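Local coordinates for protein cGAS/DncV-like nucleotidyltransferase in E. coli homolog (Elizabethkingia meningoseptica ATCC 13253 = NBRC 12535, PDB 6E0O) that synthesises cyclic dinucleotide second messengers from nucleoside triphosphates in a CBASS system that defends the bacterium against bacteriophage, at residues A135-S147 with E155-I168. Sequence-based numbering, arbitrary orientation.
Sequences ADVIPCFVLKRFS and EGIKFYSDDNKEII. With nucleotides of chain B.
The ring of Phe159 is filled in on three sides: Ile138 CG2 lies over one face, 3.9 Å from the ring centroid in a CH-pi contact, Ile167 CB covers the opposite face, and C2 of the adenine of A2 of chain B meets the ring edge, 3.4 Å from Phe159 CE1. A flat, apolar phenylalanine suits this slot between two branched isoleucines and a base. The setting is the antiparallel beta hairpin of strands 135-147 and 152-160 in the nucleotidyltransferase core, with strand 166-169 folded back beside the second strand. Paired backbone bonds hold the hairpin at Phe141 with Lys158 and at Leu143 with Gly156. The Leu143 N bond to Gly156 O is unusual, its donor standing 55° out of the carbonyl plane.

Gly156, paired with Leu143, has no side chain to compete for the face on which Leu143 lies, and Leu143 spans strands 152-160 and 166-169: CD1 touches the aliphatic stem of Lys158, while CD2 presses tightly on Ile168 CB at 3.4 Å. Cys140, a small apolar side chain, packs CB against Phe159 CB and SG against CB and CG2 of Ile157. Glu155 runs out extended with CG anti to its backbone N (chi1 -177°), brushing Val142 CG1 on the way to Tyr73, whose hydroxyl bonds OE2.

The same strands serve the nucleotide. Asp136, probably a ligand of ATP and magnesium, has OD2 3.0 Å from O3' of A2 of chain B, consistent with that role, and Ile168 O accepts a bond from N6 of that adenine. Farther out, Arg145 bends at chi2 (-59°), so that Leu143 CD1 lies over one face of the guanidinium and its edge meets Glu166, where a weak salt bridge, nearly straight, joins Arg145 NH2 to Glu166 OE1 at 3.4 Å.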
# COMPACT_ATOMS: atom_id res chain seq x y z
N ALA A 135 -2.39 9.46 -10.97
CA ALA A 135 -1.54 9.55 -9.79
C ALA A 135 -2.32 10.18 -8.66
O ALA A 135 -3.11 11.11 -8.87
CB ALA A 135 -0.29 10.40 -10.07
N ASP A 136 -2.08 9.68 -7.46
CA ASP A 136 -2.52 10.30 -6.22
C ASP A 136 -1.30 10.99 -5.63
O ASP A 136 -0.31 10.33 -5.33
CB ASP A 136 -3.01 9.24 -5.25
CG ASP A 136 -4.38 8.72 -5.60
OD1 ASP A 136 -5.01 9.26 -6.53
OD2 ASP A 136 -4.84 7.77 -4.93
N VAL A 137 -1.37 12.31 -5.49
CA VAL A 137 -0.29 13.08 -4.89
C VAL A 137 -0.64 13.32 -3.43
O VAL A 137 -1.71 13.86 -3.12
CB VAL A 137 -0.06 14.40 -5.64
CG1 VAL A 137 1.02 15.22 -4.96
CG2 VAL A 137 0.29 14.10 -7.09
N ILE A 138 0.26 12.93 -2.53
CA ILE A 138 0.00 12.95 -1.10
C ILE A 138 0.92 13.99 -0.46
O ILE A 138 2.06 13.66 -0.08
CB ILE A 138 0.22 11.56 -0.48
CG1 ILE A 138 -0.65 10.53 -1.20
CG2 ILE A 138 -0.12 11.59 1.00
CD1 ILE A 138 -0.10 9.15 -1.17
N PRO A 139 0.50 15.25 -0.34
CA PRO A 139 1.28 16.20 0.45
C PRO A 139 1.29 15.79 1.91
O PRO A 139 0.30 15.28 2.43
CB PRO A 139 0.55 17.54 0.23
CG PRO A 139 -0.84 17.14 -0.07
CD PRO A 139 -0.76 15.84 -0.84
N CYS A 140 2.42 16.02 2.57
CA CYS A 140 2.57 15.59 3.96
C CYS A 140 3.77 16.29 4.58
O CYS A 140 4.52 16.99 3.90
CB CYS A 140 2.72 14.08 4.07
SG CYS A 140 4.17 13.43 3.20
N PHE A 141 3.93 16.09 5.88
CA PHE A 141 5.05 16.57 6.66
C PHE A 141 5.80 15.39 7.27
O PHE A 141 5.30 14.26 7.32
CB PHE A 141 4.57 17.46 7.80
CG PHE A 141 3.93 18.77 7.38
CD1 PHE A 141 4.59 19.65 6.54
CD2 PHE A 141 2.69 19.13 7.87
CE1 PHE A 141 4.01 20.86 6.18
CE2 PHE A 141 2.11 20.34 7.51
CZ PHE A 141 2.77 21.19 6.67
N VAL A 142 7.02 15.67 7.76
CA VAL A 142 7.75 14.71 8.57
C VAL A 142 7.02 14.44 9.87
O VAL A 142 6.47 15.35 10.50
CB VAL A 142 9.16 15.25 8.86
CG1 VAL A 142 9.89 14.37 9.88
CG2 VAL A 142 9.97 15.36 7.59
N LEU A 143 7.02 13.17 10.27
CA LEU A 143 6.45 12.72 11.53
C LEU A 143 7.51 11.97 12.33
O LEU A 143 8.22 11.13 11.77
CB LEU A 143 5.30 11.76 11.28
CG LEU A 143 4.78 11.01 12.51
CD1 LEU A 143 4.00 11.96 13.39
CD2 LEU A 143 3.94 9.81 12.11
N LYS A 144 7.58 12.24 13.63
CA LYS A 144 8.39 11.45 14.54
C LYS A 144 7.51 10.95 15.66
O LYS A 144 6.79 11.74 16.28
CB LYS A 144 9.57 12.25 15.07
CG LYS A 144 10.48 12.65 13.93
CD LYS A 144 11.72 13.36 14.37
CE LYS A 144 12.63 13.54 13.17
NZ LYS A 144 13.87 14.26 13.51
N ARG A 145 7.54 9.64 15.91
CA ARG A 145 6.73 9.03 16.95
C ARG A 145 7.50 7.91 17.63
O ARG A 145 8.24 7.16 16.97
CB ARG A 145 5.44 8.42 16.40
CG ARG A 145 4.38 9.43 16.03
CD ARG A 145 3.98 10.28 17.22
NE ARG A 145 3.16 11.42 16.81
CZ ARG A 145 1.90 11.33 16.40
NH1 ARG A 145 1.30 10.15 16.36
NH2 ARG A 145 1.24 12.42 16.05
N PHE A 146 7.30 7.77 18.93
CA PHE A 146 7.93 6.69 19.66
C PHE A 146 7.17 5.39 19.43
O PHE A 146 5.94 5.34 19.53
CB PHE A 146 7.96 7.01 21.15
CG PHE A 146 8.78 6.05 21.95
CD1 PHE A 146 10.16 6.13 21.96
CD2 PHE A 146 8.17 5.05 22.69
CE1 PHE A 146 10.92 5.24 22.69
CE2 PHE A 146 8.92 4.15 23.43
CZ PHE A 146 10.30 4.25 23.42
N SER A 147 7.92 4.34 19.10
CA SER A 147 7.39 2.99 18.98
C SER A 147 7.70 2.24 20.26
O SER A 147 8.87 2.04 20.60
CB SER A 147 8.07 2.28 17.81
OG SER A 147 7.80 0.89 17.85
N GLU A 155 10.77 7.67 12.36
CA GLU A 155 10.41 8.76 11.46
C GLU A 155 9.56 8.23 10.32
O GLU A 155 9.93 7.25 9.65
CB GLU A 155 11.65 9.46 10.90
CG GLU A 155 11.25 10.63 10.03
CD GLU A 155 12.43 11.39 9.47
OE1 GLU A 155 13.44 11.54 10.19
OE2 GLU A 155 12.32 11.85 8.31
N GLY A 156 8.44 8.90 10.08
CA GLY A 156 7.57 8.62 8.97
C GLY A 156 6.99 9.91 8.43
O GLY A 156 7.67 10.94 8.40
N ILE A 157 5.72 9.86 8.01
CA ILE A 157 5.05 11.01 7.43
C ILE A 157 3.71 11.18 8.11
O ILE A 157 3.12 10.22 8.63
CB ILE A 157 4.86 10.90 5.91
CG1 ILE A 157 4.10 9.62 5.53
CG2 ILE A 157 6.22 10.96 5.22
CD1 ILE A 157 3.73 9.57 4.06
N LYS A 158 3.21 12.41 8.08
CA LYS A 158 1.89 12.71 8.59
C LYS A 158 1.19 13.72 7.70
O LYS A 158 1.81 14.62 7.13
CB LYS A 158 1.96 13.25 10.02
CG LYS A 158 2.58 14.60 10.16
CD LYS A 158 2.45 15.07 11.60
CE LYS A 158 3.10 16.42 11.78
NZ LYS A 158 3.05 16.84 13.21
N PHE A 159 -0.12 13.56 7.58
CA PHE A 159 -0.95 14.53 6.90
C PHE A 159 -2.34 14.46 7.52
O PHE A 159 -2.59 13.66 8.42
CB PHE A 159 -0.93 14.32 5.39
CG PHE A 159 -1.43 12.99 4.94
CD1 PHE A 159 -0.57 11.91 4.83
CD2 PHE A 159 -2.76 12.83 4.57
CE1 PHE A 159 -1.03 10.69 4.38
CE2 PHE A 159 -3.22 11.60 4.12
CZ PHE A 159 -2.36 10.53 4.03
N TYR A 160 -3.23 15.31 7.04
CA TYR A 160 -4.59 15.38 7.55
C TYR A 160 -5.56 15.18 6.40
O TYR A 160 -5.37 15.74 5.32
CB TYR A 160 -4.83 16.70 8.25
CG TYR A 160 -3.86 16.87 9.41
CD1 TYR A 160 -2.58 17.37 9.21
CD2 TYR A 160 -4.22 16.47 10.69
CE1 TYR A 160 -1.70 17.51 10.26
CE2 TYR A 160 -3.34 16.60 11.75
CZ TYR A 160 -2.08 17.12 11.53
OH TYR A 160 -1.20 17.25 12.57
N SER A 161 -6.59 14.38 6.65
CA SER A 161 -7.63 14.21 5.66
C SER A 161 -8.60 15.38 5.73
O SER A 161 -8.67 16.11 6.72
CB SER A 161 -8.39 12.91 5.90
OG SER A 161 -9.12 12.97 7.11
N ASP A 162 -9.37 15.56 4.65
CA ASP A 162 -10.35 16.64 4.61
C ASP A 162 -11.44 16.43 5.66
O ASP A 162 -12.06 17.40 6.11
CB ASP A 162 -10.94 16.77 3.21
CG ASP A 162 -9.97 17.40 2.23
OD1 ASP A 162 -8.81 17.67 2.61
OD2 ASP A 162 -10.38 17.63 1.07
N ASP A 163 -11.68 15.19 6.09
CA ASP A 163 -12.60 14.93 7.20
C ASP A 163 -11.90 14.90 8.56
O ASP A 163 -12.44 14.32 9.51
CB ASP A 163 -13.48 13.70 6.94
CG ASP A 163 -12.72 12.40 6.96
OD1 ASP A 163 -11.50 12.40 6.72
OD2 ASP A 163 -13.36 11.35 7.19
N ASN A 164 -10.72 15.51 8.65
CA ASN A 164 -10.05 15.94 9.89
C ASN A 164 -9.25 14.86 10.61
O ASN A 164 -8.82 15.08 11.75
CB ASN A 164 -11.00 16.65 10.87
CG ASN A 164 -11.46 18.00 10.33
OD1 ASN A 164 -10.70 18.72 9.66
ND2 ASN A 164 -12.71 18.35 10.60
N LYS A 165 -9.01 13.72 9.96
CA LYS A 165 -8.22 12.67 10.58
C LYS A 165 -6.74 12.95 10.41
O LYS A 165 -6.31 13.42 9.35
CB LYS A 165 -8.55 11.32 9.95
CG LYS A 165 -9.98 10.90 10.16
CD LYS A 165 -10.22 9.45 9.80
CE LYS A 165 -10.47 9.30 8.32
NZ LYS A 165 -11.00 7.94 8.04
N GLU A 166 -5.97 12.67 11.45
CA GLU A 166 -4.52 12.64 11.34
C GLU A 166 -4.11 11.30 10.77
O GLU A 166 -4.39 10.25 11.36
CB GLU A 166 -3.89 12.86 12.71
CG GLU A 166 -2.38 13.02 12.64
CD GLU A 166 -1.74 13.16 14.00
OE1 GLU A 166 -1.91 12.25 14.83
OE2 GLU A 166 -1.07 14.19 14.24
N ILE A 167 -3.49 11.32 9.60
CA ILE A 167 -3.06 10.11 8.91
C ILE A 167 -1.54 10.04 9.03
O ILE A 167 -0.84 11.00 8.71
CB ILE A 167 -3.48 10.14 7.43
CG1 ILE A 167 -4.97 10.47 7.28
CG2 ILE A 167 -3.16 8.81 6.77
CD1 ILE A 167 -5.90 9.47 7.91
N ILE A 168 -1.05 8.90 9.50
CA ILE A 168 0.39 8.71 9.67
C ILE A 168 0.79 7.43 8.96
O ILE A 168 -0.01 6.50 8.80
CB ILE A 168 0.83 8.69 11.15
CG1 ILE A 168 0.27 7.48 11.88
CG2 ILE A 168 0.41 9.99 11.85
CD1 ILE A 168 0.82 7.32 13.28
P A B 2 -7.44 5.23 0.62
OP1 A B 2 -7.46 5.86 1.96
OP2 A B 2 -8.65 5.32 -0.24
O5' A B 2 -6.22 5.86 -0.20
C5' A B 2 -6.33 7.15 -0.82
C4' A B 2 -4.98 7.78 -1.02
O4' A B 2 -4.44 8.15 0.27
C3' A B 2 -3.94 6.89 -1.69
O3' A B 2 -3.08 7.67 -2.53
C2' A B 2 -3.16 6.33 -0.51
O2' A B 2 -1.82 5.96 -0.81
C1' A B 2 -3.21 7.48 0.49
N9 A B 2 -3.18 7.03 1.88
C8 A B 2 -4.20 6.44 2.58
N7 A B 2 -3.89 6.13 3.81
C5 A B 2 -2.57 6.53 3.93
C6 A B 2 -1.65 6.47 5.00
N6 A B 2 -1.92 5.97 6.20
N1 A B 2 -0.43 6.98 4.77
C2 A B 2 -0.13 7.48 3.57
N3 A B 2 -0.90 7.59 2.49
C4 A B 2 -2.12 7.09 2.74